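Local coordinates for protein cystalysin (Treponema denticola, PDB 1C7N) that binds pyridoxal-5'-phosphate and belongs to the class I and II aminotransferase family of PLP-dependent proteins, at residues Lys158-Lys163 with Leu194-Met199; Pro112-Ile117 with Asp162-Ala167; Leu198-Asp203 with Glu224-Lys229. One frame throughout, in Å; residues are numbered along the deposited sequence.

Overall arrangement
All three contacts lie by the central seven-stranded mixed sheet, in which five parallel neighbours run in the order 230-234, 199-203, 165-171, 115-118, 136-139. Contact 2 pairs strands 115-118 and 165-171; contact 3 sets the turn after helix 224-227 against strand 199-203; contact 1 joins the ends of helices 153-160 and 183-195. Between centres, contacts 1 and 2 are about 9 Å apart, contacts 1 and 3 about 12 Å, contacts 2 and 3 about 15 Å. Contact 2 precedes contact 3 along the chain; contact 1 shares residues with both. Together they pack the end of the sheet where three strands begin, and strand 199-203 runs from there to pyridoxal-5'-phosphate at Asp203.

Contact 1 (Lys158-Lys163 with Leu194-Met199); sequences KLSKDK and LKSDLM
Ser160 is the hub of this contact, touching Lys195, Ser196 and Leu198 with three different parts of itself. Its OG accepts a hydrogen bond from Lys195 NZ at 2.7 Å. The CD1 branch of Leu198 presses on its CB at 3.5 Å, closer than carbons usually pack. Its carbonyl O lies 3.3 Å from Ser196 CB, a contact of backbone oxygen with a methylene, while Ser196 OG passes 3.8 Å from Ser160 CB.

The lysine comes round to the hydroxyl by a bent route: the chain starts out extended and then folds twice, at chi3 (61°) and chi4 (57°), which carries NZ back to the serine and also to Ile192 O in the last turn of its own helix. Ser160 OG is also hydrogen-bonded to Glu157 O, one turn earlier. The hydroxyl therefore links a backbone carbonyl of one helix to an ammonium group that bonds a backbone carbonyl of the other. Ser196 OG turns back to its own helix, bonding to Ile192 O and Val193 O, and takes a weak 3.3 Å bond from Leu198 N, bridging the turn out of helix 183-195.

The result is a small join, 184 Å² in all, between the C-terminal ends of helices 153-160 and 183-195. Leu198 and Ser160 are buried, Leu198 also touching Ile117 of strand 115-118 and Asn165 of strand 165-171; Lys195 is exposed. Beyond Leu198 the chain enters strand 199-203, where Met199 pairs through its backbone with strand 165-171.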
ATOM      1  N   LYS A 158      33.227  13.141  11.788  1.00 26.41           N
ATOM      2  CA  LYS A 158      34.121  11.996  11.818  1.00 26.27           C
ATOM      3  C   LYS A 158      33.485  10.825  11.076  1.00 26.06           C
ATOM      4  O   LYS A 158      34.117  10.203  10.226  1.00 25.26           O
ATOM      5  CB  LYS A 158      34.416  11.590  13.261  1.00 26.87           C
ATOM      6  CG  LYS A 158      35.333  10.389  13.382  1.00 28.32           C
ATOM      7  CD  LYS A 158      35.622  10.073  14.835  1.00 30.72           C
ATOM      8  CE  LYS A 158      36.479   8.827  14.973  1.00 32.58           C
ATOM      9  NZ  LYS A 158      36.730   8.500  16.407  1.00 33.34           N
ATOM     10  N   LEU A 159      32.229  10.536  11.395  1.00 25.49           N
ATOM     11  CA  LEU A 159      31.518   9.430  10.763  1.00 25.56           C
ATOM     12  C   LEU A 159      31.325   9.618   9.262  1.00 26.20           C
ATOM     13  O   LEU A 159      31.359   8.651   8.507  1.00 26.05           O
ATOM     14  CB  LEU A 159      30.153   9.232  11.427  1.00 24.94           C
ATOM     15  CG  LEU A 159      30.149   8.837  12.907  1.00 24.21           C
ATOM     16  CD1 LEU A 159      28.729   8.883  13.442  1.00 23.57           C
ATOM     17  CD2 LEU A 159      30.749   7.445  13.071  1.00 24.17           C
ATOM     18  N   SER A 160      31.123  10.858   8.832  1.00 27.09           N
ATOM     19  CA  SER A 160      30.914  11.145   7.417  1.00 28.88           C
ATOM     20  C   SER A 160      32.167  10.858   6.601  1.00 30.22           C
ATOM     21  O   SER A 160      32.094  10.622   5.394  1.00 30.44           O
ATOM     22  CB  SER A 160      30.515  12.610   7.219  1.00 28.93           C
ATOM     23  OG  SER A 160      31.604  13.472   7.498  1.00 28.52           O
ATOM     24  N   LYS A 161      33.317  10.880   7.262  1.00 31.33           N
ATOM     25  CA  LYS A 161      34.581  10.623   6.589  1.00 32.73           C
ATOM     26  C   LYS A 161      34.808   9.133   6.355  1.00 33.03           C
ATOM     27  O   LYS A 161      35.684   8.750   5.579  1.00 33.41           O
ATOM     28  CB  LYS A 161      35.733  11.224   7.400  1.00 33.71           C
ATOM     29  CG  LYS A 161      35.788  12.747   7.339  1.00 34.76           C
ATOM     30  CD  LYS A 161      36.141  13.360   8.689  1.00 37.02           C
ATOM     31  CE  LYS A 161      37.462  12.837   9.237  1.00 38.51           C
ATOM     32  NZ  LYS A 161      37.725  13.351  10.615  1.00 38.99           N
ATOM     33  N   ASP A 162      34.017   8.295   7.024  1.00 33.20           N
ATOM     34  CA  ASP A 162      34.127   6.846   6.865  1.00 32.53           C
ATOM     35  C   ASP A 162      33.440   6.442   5.562  1.00 32.47           C
ATOM     36  O   ASP A 162      32.213   6.434   5.463  1.00 31.61           O
ATOM     37  CB  ASP A 162      33.463   6.116   8.036  1.00 33.00           C
ATOM     38  CG  ASP A 162      33.681   4.609   7.986  1.00 33.66           C
ATOM     39  OD1 ASP A 162      34.028   4.085   6.905  1.00 34.10           O
ATOM     40  OD2 ASP A 162      33.492   3.946   9.028  1.00 33.84           O
ATOM     41  N   LYS A 163      34.258   6.115   4.570  1.00 32.07           N
ATOM     42  CA  LYS A 163      33.812   5.710   3.244  1.00 31.81           C
ATOM     43  C   LYS A 163      32.720   4.642   3.211  1.00 30.76           C
ATOM     44  O   LYS A 163      31.887   4.632   2.301  1.00 30.78           O
ATOM     45  CB  LYS A 163      35.022   5.224   2.439  1.00 33.45           C
ATOM     46  CG  LYS A 163      35.987   4.352   3.249  1.00 34.82           C
ATOM     47  CD  LYS A 163      36.746   5.176   4.297  1.00 35.27           C
ATOM     48  CE  LYS A 163      37.386   4.294   5.359  1.00 36.38           C
ATOM     49  NZ  LYS A 163      38.008   5.102   6.453  1.00 36.58           N
ATOM     50  N   LEU A 194      27.936  17.729   2.148  1.00 22.34           N
ATOM     51  CA  LEU A 194      28.502  18.093   0.851  1.00 23.74           C
ATOM     52  C   LEU A 194      30.005  17.825   0.783  1.00 24.44           C
ATOM     53  O   LEU A 194      30.565  17.650  -0.300  1.00 24.29           O
ATOM     54  CB  LEU A 194      28.229  19.569   0.555  1.00 24.51           C
ATOM     55  CG  LEU A 194      26.759  19.993   0.470  1.00 24.88           C
ATOM     56  CD1 LEU A 194      26.680  21.481   0.175  1.00 25.21           C
ATOM     57  CD2 LEU A 194      26.047  19.187  -0.609  1.00 25.15           C
ATOM     58  N   LYS A 195      30.641  17.790   1.950  1.00 25.27           N
ATOM     59  CA  LYS A 195      32.073  17.540   2.084  1.00 26.92           C
ATOM     60  C   LYS A 195      32.419  16.062   1.905  1.00 27.51           C
ATOM     61  O   LYS A 195      33.563  15.713   1.600  1.00 28.50           O
ATOM     62  CB  LYS A 195      32.538  18.010   3.464  1.00 28.09           C
ATOM     63  CG  LYS A 195      33.809  17.356   3.975  1.00 29.03           C
ATOM     64  CD  LYS A 195      33.946  17.530   5.489  1.00 30.96           C
ATOM     65  CE  LYS A 195      32.785  16.874   6.239  1.00 30.39           C
ATOM     66  NZ  LYS A 195      32.639  15.417   5.933  1.00 29.40           N
ATOM     67  N   SER A 196      31.430  15.198   2.099  1.00 27.06           N
ATOM     68  CA  SER A 196      31.630  13.759   1.972  1.00 26.10           C
ATOM     69  C   SER A 196      30.791  13.202   0.831  1.00 25.71           C
ATOM     70  O   SER A 196      30.196  13.956   0.064  1.00 24.63           O
ATOM     71  CB  SER A 196      31.235  13.065   3.271  1.00 26.23           C
ATOM     72  OG  SER A 196      29.850  13.227   3.511  1.00 25.82           O
ATOM     73  N   ASP A 197      30.745  11.877   0.724  1.00 26.27           N
ATOM     74  CA  ASP A 197      29.966  11.233  -0.324  1.00 26.92           C
ATOM     75  C   ASP A 197      28.649  10.717   0.243  1.00 26.38           C
ATOM     76  O   ASP A 197      28.008   9.843  -0.344  1.00 26.33           O
ATOM     77  CB  ASP A 197      30.743  10.067  -0.946  1.00 29.39           C
ATOM     78  CG  ASP A 197      32.048  10.506  -1.584  1.00 31.85           C
ATOM     79  OD1 ASP A 197      32.053  11.547  -2.279  1.00 33.41           O
ATOM     80  OD2 ASP A 197      33.066   9.803  -1.400  1.00 33.72           O
ATOM     81  N   LEU A 198      28.251  11.261   1.390  1.00 24.85           N
ATOM     82  CA  LEU A 198      27.009  10.856   2.030  1.00 22.97           C
ATOM     83  C   LEU A 198      25.798  11.375   1.279  1.00 22.25           C
ATOM     84  O   LEU A 198      25.794  12.486   0.757  1.00 21.64           O
ATOM     85  CB  LEU A 198      26.939  11.373   3.469  1.00 22.20           C
ATOM     86  CG  LEU A 198      27.744  10.683   4.569  1.00 22.59           C
ATOM     87  CD1 LEU A 198      27.550  11.441   5.874  1.00 22.30           C
ATOM     88  CD2 LEU A 198      27.289   9.238   4.720  1.00 22.83           C
ATOM     89  N   MET A 199      24.765  10.546   1.229  1.00 21.37           N
ATOM     90  CA  MET A 199      23.523  10.915   0.584  1.00 20.46           C
ATOM     91  C   MET A 199      22.699  11.445   1.752  1.00 19.10           C
ATOM     92  O   MET A 199      23.045  11.189   2.904  1.00 19.30           O
ATOM     93  CB  MET A 199      22.884   9.661  -0.013  1.00 21.23           C
ATOM     94  CG  MET A 199      21.844   9.923  -1.071  1.00 24.25           C
ATOM     95  SD  MET A 199      21.459   8.402  -1.958  1.00 23.71           S
ATOM     96  CE  MET A 199      19.941   8.883  -2.769  1.00 24.28           C
TER

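Contact 2 (Pro112-Ile117 with Asp162-Ala167); sequences PGDGVI and DKNNKA
Parallel pairing of strands 115-118 and 165-171 in the central sheet of this aminotransferase-like fold begins here, with Gly115 bridged to Asn165. The ladder opens with Gly115 N bonding to Asn164 O at 3.0 Å, the donor standing 45° out of the carbonyl plane. Gly115 O then takes Lys166 N at 2.9 Å, and Asn165 CA brings a CH to the same oxygen. Ile117 N closes the series on Ala167 O (2.8 Å), approaching almost straight down its C=O bond. Between these bonds the strand is kinked at Lys166, and Ala167 N is buried with no partner in the model. The short strand segments run at 51° to each other.

Ahead of the ladder a type I turn from Asp162 to Asn165 brings the chain round, with Asp162 OD1 accepting Asn164 N as an Asx turn. Lys166 curls back at chi2 so that NZ reaches Lys163 O in the same turn. Its aliphatic part lies over the Asp114 carboxylate, CG 3.4 Å from OD1, and the charged partner of that carboxylate is Lys111.

The Ile117 and Asn165 side chains cross at about a right angle, CD1 of Ile117 lying 3.9 Å from Asn165 ND2, a nitrogen whose hydrogen bond goes to Leu159 O. Asn165 OD1 sits 3.6 Å from Gly115 CA, where glycine has no side chain. Just before the ladder, Asn164 ND2 bonds Gly113 O at 3.0 Å, nearly straight (172° at the hydrogen), with the oxygen in the plane of the amide.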
ATOM      1  N   PRO A 112      24.551  -4.763   1.588  1.00 23.92           N
ATOM      2  CA  PRO A 112      24.811  -5.335   2.910  1.00 23.44           C
ATOM      3  C   PRO A 112      26.222  -4.967   3.361  1.00 23.90           C
ATOM      4  O   PRO A 112      27.160  -4.976   2.562  1.00 23.03           O
ATOM      5  CB  PRO A 112      24.636  -6.832   2.671  1.00 24.59           C
ATOM      6  CG  PRO A 112      23.546  -6.867   1.635  1.00 24.30           C
ATOM      7  CD  PRO A 112      23.981  -5.772   0.677  1.00 24.42           C
ATOM      8  N   GLY A 113      26.368  -4.624   4.636  1.00 23.99           N
ATOM      9  CA  GLY A 113      27.672  -4.250   5.145  1.00 24.03           C
ATOM     10  C   GLY A 113      27.869  -2.747   5.169  1.00 23.94           C
ATOM     11  O   GLY A 113      28.646  -2.235   5.975  1.00 23.25           O
ATOM     12  N   ASP A 114      27.175  -2.035   4.282  1.00 22.51           N
ATOM     13  CA  ASP A 114      27.276  -0.579   4.231  1.00 22.43           C
ATOM     14  C   ASP A 114      26.719   0.036   5.507  1.00 21.82           C
ATOM     15  O   ASP A 114      25.818  -0.520   6.135  1.00 22.14           O
ATOM     16  CB  ASP A 114      26.497  -0.013   3.039  1.00 21.92           C
ATOM     17  CG  ASP A 114      27.194  -0.245   1.715  1.00 22.98           C
ATOM     18  OD1 ASP A 114      26.653   0.200   0.681  1.00 21.33           O
ATOM     19  OD2 ASP A 114      28.278  -0.869   1.707  1.00 23.77           O
ATOM     20  N   GLY A 115      27.256   1.188   5.888  1.00 21.07           N
ATOM     21  CA  GLY A 115      26.776   1.854   7.082  1.00 20.18           C
ATOM     22  C   GLY A 115      25.812   2.977   6.749  1.00 19.75           C
ATOM     23  O   GLY A 115      25.911   3.602   5.692  1.00 21.11           O
ATOM     24  N   VAL A 116      24.857   3.207   7.644  1.00 19.44           N
ATOM     25  CA  VAL A 116      23.873   4.277   7.503  1.00 18.15           C
ATOM     26  C   VAL A 116      23.866   5.031   8.829  1.00 17.70           C
ATOM     27  O   VAL A 116      23.678   4.435   9.891  1.00 17.55           O
ATOM     28  CB  VAL A 116      22.454   3.736   7.233  1.00 18.17           C
ATOM     29  CG1 VAL A 116      21.452   4.889   7.251  1.00 17.38           C
ATOM     30  CG2 VAL A 116      22.416   3.035   5.888  1.00 17.60           C
ATOM     31  N   ILE A 117      24.074   6.341   8.760  1.00 17.68           N
ATOM     32  CA  ILE A 117      24.122   7.169   9.956  1.00 17.54           C
ATOM     33  C   ILE A 117      22.769   7.726  10.381  1.00 17.35           C
ATOM     34  O   ILE A 117      22.030   8.294   9.571  1.00 15.63           O
ATOM     35  CB  ILE A 117      25.099   8.344   9.765  1.00 18.36           C
ATOM     36  CG1 ILE A 117      26.518   7.802   9.560  1.00 18.71           C
ATOM     37  CG2 ILE A 117      25.051   9.273  10.973  1.00 19.57           C
ATOM     38  CD1 ILE A 117      27.511   8.849   9.109  1.00 20.34           C
ATOM     39  N   ASP A 162      34.017   8.295   7.024  1.00 33.20           N
ATOM     40  CA  ASP A 162      34.127   6.846   6.865  1.00 32.53           C
ATOM     41  C   ASP A 162      33.440   6.442   5.562  1.00 32.47           C
ATOM     42  O   ASP A 162      32.213   6.434   5.463  1.00 31.61           O
ATOM     43  CB  ASP A 162      33.463   6.116   8.036  1.00 33.00           C
ATOM     44  CG  ASP A 162      33.681   4.609   7.986  1.00 33.66           C
ATOM     45  OD1 ASP A 162      34.028   4.085   6.905  1.00 34.10           O
ATOM     46  OD2 ASP A 162      33.492   3.946   9.028  1.00 33.84           O
ATOM     47  N   LYS A 163      34.258   6.115   4.570  1.00 32.07           N
ATOM     48  CA  LYS A 163      33.812   5.710   3.244  1.00 31.81           C
ATOM     49  C   LYS A 163      32.720   4.642   3.211  1.00 30.76           C
ATOM     50  O   LYS A 163      31.887   4.632   2.301  1.00 30.78           O
ATOM     51  CB  LYS A 163      35.022   5.224   2.439  1.00 33.45           C
ATOM     52  CG  LYS A 163      35.987   4.352   3.249  1.00 34.82           C
ATOM     53  CD  LYS A 163      36.746   5.176   4.297  1.00 35.27           C
ATOM     54  CE  LYS A 163      37.386   4.294   5.359  1.00 36.38           C
ATOM     55  NZ  LYS A 163      38.008   5.102   6.453  1.00 36.58           N
ATOM     56  N   ASN A 164      32.722   3.742   4.190  1.00 29.33           N
ATOM     57  CA  ASN A 164      31.719   2.683   4.220  1.00 28.40           C
ATOM     58  C   ASN A 164      30.322   3.220   4.512  1.00 27.64           C
ATOM     59  O   ASN A 164      29.321   2.577   4.185  1.00 26.78           O
ATOM     60  CB  ASN A 164      32.083   1.620   5.254  1.00 27.98           C
ATOM     61  CG  ASN A 164      31.208   0.385   5.143  1.00 28.27           C
ATOM     62  OD1 ASN A 164      31.124  -0.237   4.080  1.00 28.69           O
ATOM     63  ND2 ASN A 164      30.548   0.024   6.239  1.00 28.14           N
ATOM     64  N   ASN A 165      30.254   4.390   5.136  1.00 26.45           N
ATOM     65  CA  ASN A 165      28.971   5.002   5.447  1.00 26.47           C
ATOM     66  C   ASN A 165      28.471   5.647   4.168  1.00 26.03           C
ATOM     67  O   ASN A 165      29.155   6.476   3.569  1.00 26.63           O
ATOM     68  CB  ASN A 165      29.130   6.024   6.576  1.00 26.37           C
ATOM     69  CG  ASN A 165      29.609   5.380   7.863  1.00 26.50           C
ATOM     70  OD1 ASN A 165      29.335   4.207   8.114  1.00 27.51           O
ATOM     71  ND2 ASN A 165      30.315   6.142   8.690  1.00 27.20           N
ATOM     72  N   LYS A 166      27.276   5.253   3.746  1.00 25.37           N
ATOM     73  CA  LYS A 166      26.714   5.748   2.499  1.00 23.97           C
ATOM     74  C   LYS A 166      25.671   6.844   2.602  1.00 23.17           C
ATOM     75  O   LYS A 166      25.399   7.524   1.615  1.00 23.60           O
ATOM     76  CB  LYS A 166      26.131   4.572   1.713  1.00 24.18           C
ATOM     77  CG  LYS A 166      27.110   3.416   1.539  1.00 24.16           C
ATOM     78  CD  LYS A 166      28.371   3.872   0.819  1.00 25.32           C
ATOM     79  CE  LYS A 166      29.409   2.765   0.758  1.00 24.98           C
ATOM     80  NZ  LYS A 166      30.632   3.198   0.024  1.00 25.80           N
ATOM     81  N   ALA A 167      25.087   7.030   3.780  1.00 21.72           N
ATOM     82  CA  ALA A 167      24.068   8.058   3.919  1.00 21.31           C
ATOM     83  C   ALA A 167      23.739   8.439   5.352  1.00 20.36           C
ATOM     84  O   ALA A 167      24.074   7.730   6.303  1.00 19.79           O
ATOM     85  CB  ALA A 167      22.786   7.616   3.205  1.00 20.72           C
TER

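Contact 3 (Leu198-Asp203 with Glu224-Lys229); sequences LMLWSD and EQLADK. With PLP (pyridoxal-5'-phosphate), chain I.
The flat carbonyl group of Lys229 receives Leu200 N within its own plane, at 3.0 Å from Lys229 O, with a C=O...N angle of 155°. The indole of Trp201 belongs to the same strand but faces elsewhere: its edge points NE1 at Met199 SD, which lies in the ring plane, a weak bond of 3.5 Å, and Ala167 CB of the neighbouring strand stands over one face, near CE2. At the far end of the segment the Asp203 carboxylate puts OD1 2.6 Å from N1 of pyridoxal-5'-phosphate, as the aspartate facing the pyridine nitrogen does in this family, while OD2 takes Ile205 N.

Across the contact Lys229 does most of the work, its backbone O and its side-chain end gripping Leu200 and Leu198, on either side of Met199 in the sequence. With CG flanked by both backbone neighbours of CA (chi1 64°) and the rest of the chain extended, the side chain reaches back to the start of strand 199-203, and NZ meets Leu198 O at 2.7 Å. A second partner, Val193 O, lies in helix 183-195, so the ammonium ties two backbone carbonyls together. Met199 CG also lies close to Lys229 O, at 3.3 Å. Leu200 supplies the apolar part: its CD2 packs on Leu226 CD1 at 4.0 Å, the two leucines meeting at a slant, with Phe219 touching both.

Helix 224-227 is the short linker of a beta-alpha-beta unit, and Lys229 leads from it into strand 230-234, which pairs with 199-203 through Leu200 and Ile231. On the other side strand 165-171 bonds the backbone of Trp201 through Leu168 and Phe170, and helix 98-109 covers the Trp201 side through Ala105 and Val106.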
ATOM      1  N   LEU A 198      28.251  11.261   1.390  1.00 24.85           N
ATOM      2  CA  LEU A 198      27.009  10.856   2.030  1.00 22.97           C
ATOM      3  C   LEU A 198      25.798  11.375   1.279  1.00 22.25           C
ATOM      4  O   LEU A 198      25.794  12.486   0.757  1.00 21.64           O
ATOM      5  CB  LEU A 198      26.939  11.373   3.469  1.00 22.20           C
ATOM      6  CG  LEU A 198      27.744  10.683   4.569  1.00 22.59           C
ATOM      7  CD1 LEU A 198      27.550  11.441   5.874  1.00 22.30           C
ATOM      8  CD2 LEU A 198      27.289   9.238   4.720  1.00 22.83           C
ATOM      9  N   MET A 199      24.765  10.546   1.229  1.00 21.37           N
ATOM     10  CA  MET A 199      23.523  10.915   0.584  1.00 20.46           C
ATOM     11  C   MET A 199      22.699  11.445   1.752  1.00 19.10           C
ATOM     12  O   MET A 199      23.045  11.189   2.904  1.00 19.30           O
ATOM     13  CB  MET A 199      22.884   9.661  -0.013  1.00 21.23           C
ATOM     14  CG  MET A 199      21.844   9.923  -1.071  1.00 24.25           C
ATOM     15  SD  MET A 199      21.459   8.402  -1.958  1.00 23.71           S
ATOM     16  CE  MET A 199      19.941   8.883  -2.769  1.00 24.28           C
ATOM     17  N   LEU A 200      21.636  12.193   1.484  1.00 17.78           N
ATOM     18  CA  LEU A 200      20.802  12.701   2.572  1.00 16.53           C
ATOM     19  C   LEU A 200      19.365  12.202   2.464  1.00 15.47           C
ATOM     20  O   LEU A 200      18.677  12.480   1.481  1.00 15.87           O
ATOM     21  CB  LEU A 200      20.790  14.235   2.599  1.00 16.32           C
ATOM     22  CG  LEU A 200      19.834  14.833   3.643  1.00 16.78           C
ATOM     23  CD1 LEU A 200      20.314  14.477   5.050  1.00 18.19           C
ATOM     24  CD2 LEU A 200      19.753  16.334   3.480  1.00 15.86           C
ATOM     25  N   TRP A 201      18.925  11.458   3.475  1.00 14.82           N
ATOM     26  CA  TRP A 201      17.562  10.943   3.521  1.00 14.86           C
ATOM     27  C   TRP A 201      16.901  11.662   4.694  1.00 14.20           C
ATOM     28  O   TRP A 201      17.081  11.274   5.846  1.00 15.01           O
ATOM     29  CB  TRP A 201      17.548   9.431   3.771  1.00 13.98           C
ATOM     30  CG  TRP A 201      18.379   8.622   2.810  1.00 13.92           C
ATOM     31  CD1 TRP A 201      18.796   8.992   1.558  1.00 13.45           C
ATOM     32  CD2 TRP A 201      18.876   7.295   3.020  1.00 13.87           C
ATOM     33  NE1 TRP A 201      19.521   7.977   0.980  1.00 13.42           N
ATOM     34  CE2 TRP A 201      19.587   6.924   1.855  1.00 14.10           C
ATOM     35  CE3 TRP A 201      18.791   6.382   4.081  1.00 14.23           C
ATOM     36  CZ2 TRP A 201      20.208   5.684   1.722  1.00 13.46           C
ATOM     37  CZ3 TRP A 201      19.409   5.148   3.952  1.00 14.47           C
ATOM     38  CH2 TRP A 201      20.109   4.808   2.779  1.00 15.46           C
ATOM     39  N   SER A 202      16.142  12.710   4.392  1.00 13.82           N
ATOM     40  CA  SER A 202      15.484  13.510   5.419  1.00 12.65           C
ATOM     41  C   SER A 202      14.002  13.199   5.617  1.00 12.84           C
ATOM     42  O   SER A 202      13.175  13.455   4.732  1.00 12.49           O
ATOM     43  CB  SER A 202      15.658  14.993   5.092  1.00 12.99           C
ATOM     44  OG  SER A 202      15.248  15.804   6.174  1.00 12.28           O
ATOM     45  N   ASP A 203      13.679  12.643   6.784  1.00 11.43           N
ATOM     46  CA  ASP A 203      12.302  12.296   7.129  1.00 12.27           C
ATOM     47  C   ASP A 203      11.682  13.498   7.830  1.00 12.14           C
ATOM     48  O   ASP A 203      11.994  13.793   8.987  1.00 11.30           O
ATOM     49  CB  ASP A 203      12.283  11.063   8.044  1.00 12.37           C
ATOM     50  CG  ASP A 203      10.873  10.603   8.402  1.00 13.60           C
ATOM     51  OD1 ASP A 203      10.732   9.473   8.934  1.00 12.10           O
ATOM     52  OD2 ASP A 203       9.905  11.362   8.170  1.00 13.19           O
ATOM     53  N   GLU A 224      20.841  23.907  -3.417  1.00 23.84           N
ATOM     54  CA  GLU A 224      20.489  23.090  -4.572  1.00 23.36           C
ATOM     55  C   GLU A 224      21.410  21.895  -4.781  1.00 23.57           C
ATOM     56  O   GLU A 224      20.967  20.844  -5.247  1.00 23.69           O
ATOM     57  CB  GLU A 224      20.454  23.949  -5.839  1.00 24.38           C
ATOM     58  CG  GLU A 224      19.217  24.830  -5.964  1.00 24.69           C
ATOM     59  CD  GLU A 224      17.920  24.033  -5.901  1.00 25.98           C
ATOM     60  OE1 GLU A 224      17.944  22.823  -6.217  1.00 25.57           O
ATOM     61  OE2 GLU A 224      16.873  24.616  -5.548  1.00 25.41           O
ATOM     62  N   GLN A 225      22.687  22.049  -4.443  1.00 22.92           N
ATOM     63  CA  GLN A 225      23.625  20.944  -4.598  1.00 22.63           C
ATOM     64  C   GLN A 225      23.320  19.872  -3.561  1.00 21.31           C
ATOM     65  O   GLN A 225      23.510  18.682  -3.813  1.00 20.74           O
ATOM     66  CB  GLN A 225      25.074  21.421  -4.459  1.00 22.88           C
ATOM     67  CG  GLN A 225      25.608  22.134  -5.694  1.00 23.53           C
ATOM     68  CD  GLN A 225      24.997  23.506  -5.887  1.00 25.07           C
ATOM     69  OE1 GLN A 225      25.245  24.425  -5.101  1.00 25.18           O
ATOM     70  NE2 GLN A 225      24.185  23.655  -6.935  1.00 24.55           N
ATOM     71  N   LEU A 226      22.856  20.295  -2.388  1.00 19.96           N
ATOM     72  CA  LEU A 226      22.492  19.340  -1.347  1.00 19.05           C
ATOM     73  C   LEU A 226      21.251  18.612  -1.860  1.00 18.56           C
ATOM     74  O   LEU A 226      21.166  17.385  -1.793  1.00 18.50           O
ATOM     75  CB  LEU A 226      22.174  20.057  -0.030  1.00 19.05           C
ATOM     76  CG  LEU A 226      21.676  19.173   1.120  1.00 19.65           C
ATOM     77  CD1 LEU A 226      22.774  18.196   1.549  1.00 18.39           C
ATOM     78  CD2 LEU A 226      21.255  20.046   2.287  1.00 19.35           C
ATOM     79  N   ALA A 227      20.304  19.379  -2.395  1.00 18.06           N
ATOM     80  CA  ALA A 227      19.065  18.821  -2.937  1.00 19.11           C
ATOM     81  C   ALA A 227      19.352  17.806  -4.042  1.00 19.43           C
ATOM     82  O   ALA A 227      18.564  16.890  -4.270  1.00 19.78           O
ATOM     83  CB  ALA A 227      18.174  19.942  -3.482  1.00 18.39           C
ATOM     84  N   ASP A 228      20.477  17.985  -4.729  1.00 19.41           N
ATOM     85  CA  ASP A 228      20.880  17.087  -5.811  1.00 19.25           C
ATOM     86  C   ASP A 228      21.123  15.656  -5.326  1.00 18.67           C
ATOM     87  O   ASP A 228      21.059  14.713  -6.110  1.00 19.13           O
ATOM     88  CB  ASP A 228      22.150  17.612  -6.491  1.00 18.86           C
ATOM     89  CG  ASP A 228      21.876  18.766  -7.443  1.00 18.65           C
ATOM     90  OD1 ASP A 228      22.851  19.442  -7.841  1.00 19.30           O
ATOM     91  OD2 ASP A 228      20.700  18.991  -7.802  1.00 15.58           O
ATOM     92  N   LYS A 229      21.414  15.490  -4.039  1.00 17.94           N
ATOM     93  CA  LYS A 229      21.635  14.152  -3.509  1.00 18.32           C
ATOM     94  C   LYS A 229      20.819  13.875  -2.247  1.00 17.50           C
ATOM     95  O   LYS A 229      21.238  13.120  -1.372  1.00 18.25           O
ATOM     96  CB  LYS A 229      23.125  13.913  -3.240  1.00 18.64           C
ATOM     97  CG  LYS A 229      23.762  14.796  -2.182  1.00 19.09           C
ATOM     98  CD  LYS A 229      25.189  14.326  -1.938  1.00 19.33           C
ATOM     99  CE  LYS A 229      25.864  15.074  -0.804  1.00 19.76           C
ATOM    100  NZ  LYS A 229      27.188  14.450  -0.482  1.00 19.97           N
TER
HETATM  101  N1  PLP I 400       8.705   8.701  10.364  1.00 18.15           N
HETATM  102  C2  PLP I 400       8.599   9.178  11.685  1.00 18.53           C
HETATM  103  C2A PLP I 400       9.818   9.920  12.201  1.00 17.94           C
HETATM  104  C3  PLP I 400       7.303   8.985  12.341  1.00 19.11           C
HETATM  105  O3  PLP I 400       7.303   9.356  13.623  1.00 20.43           O
HETATM  106  C4  PLP I 400       6.236   8.393  11.623  1.00 20.03           C
HETATM  107  C4A PLP I 400       4.901   8.271  12.206  1.00 19.47           C
HETATM  108  C5  PLP I 400       6.480   7.964  10.210  1.00 20.72           C
HETATM  109  C6  PLP I 400       7.709   8.106   9.632  1.00 18.41           C
HETATM  110  C5A PLP I 400       5.232   7.686   9.376  1.00 23.70           C
HETATM  111  O4P PLP I 400       5.021   6.496   8.725  1.00 28.26           O
HETATM  112  P   PLP I 400       3.670   6.509   7.821  1.00 28.09           P
HETATM  113  O1P PLP I 400       3.483   5.089   7.538  1.00 32.15           O
HETATM  114  O2P PLP I 400       3.954   7.313   6.564  1.00 29.74           O
HETATM  115  O3P PLP I 400       2.548   7.079   8.574  1.00 29.26           O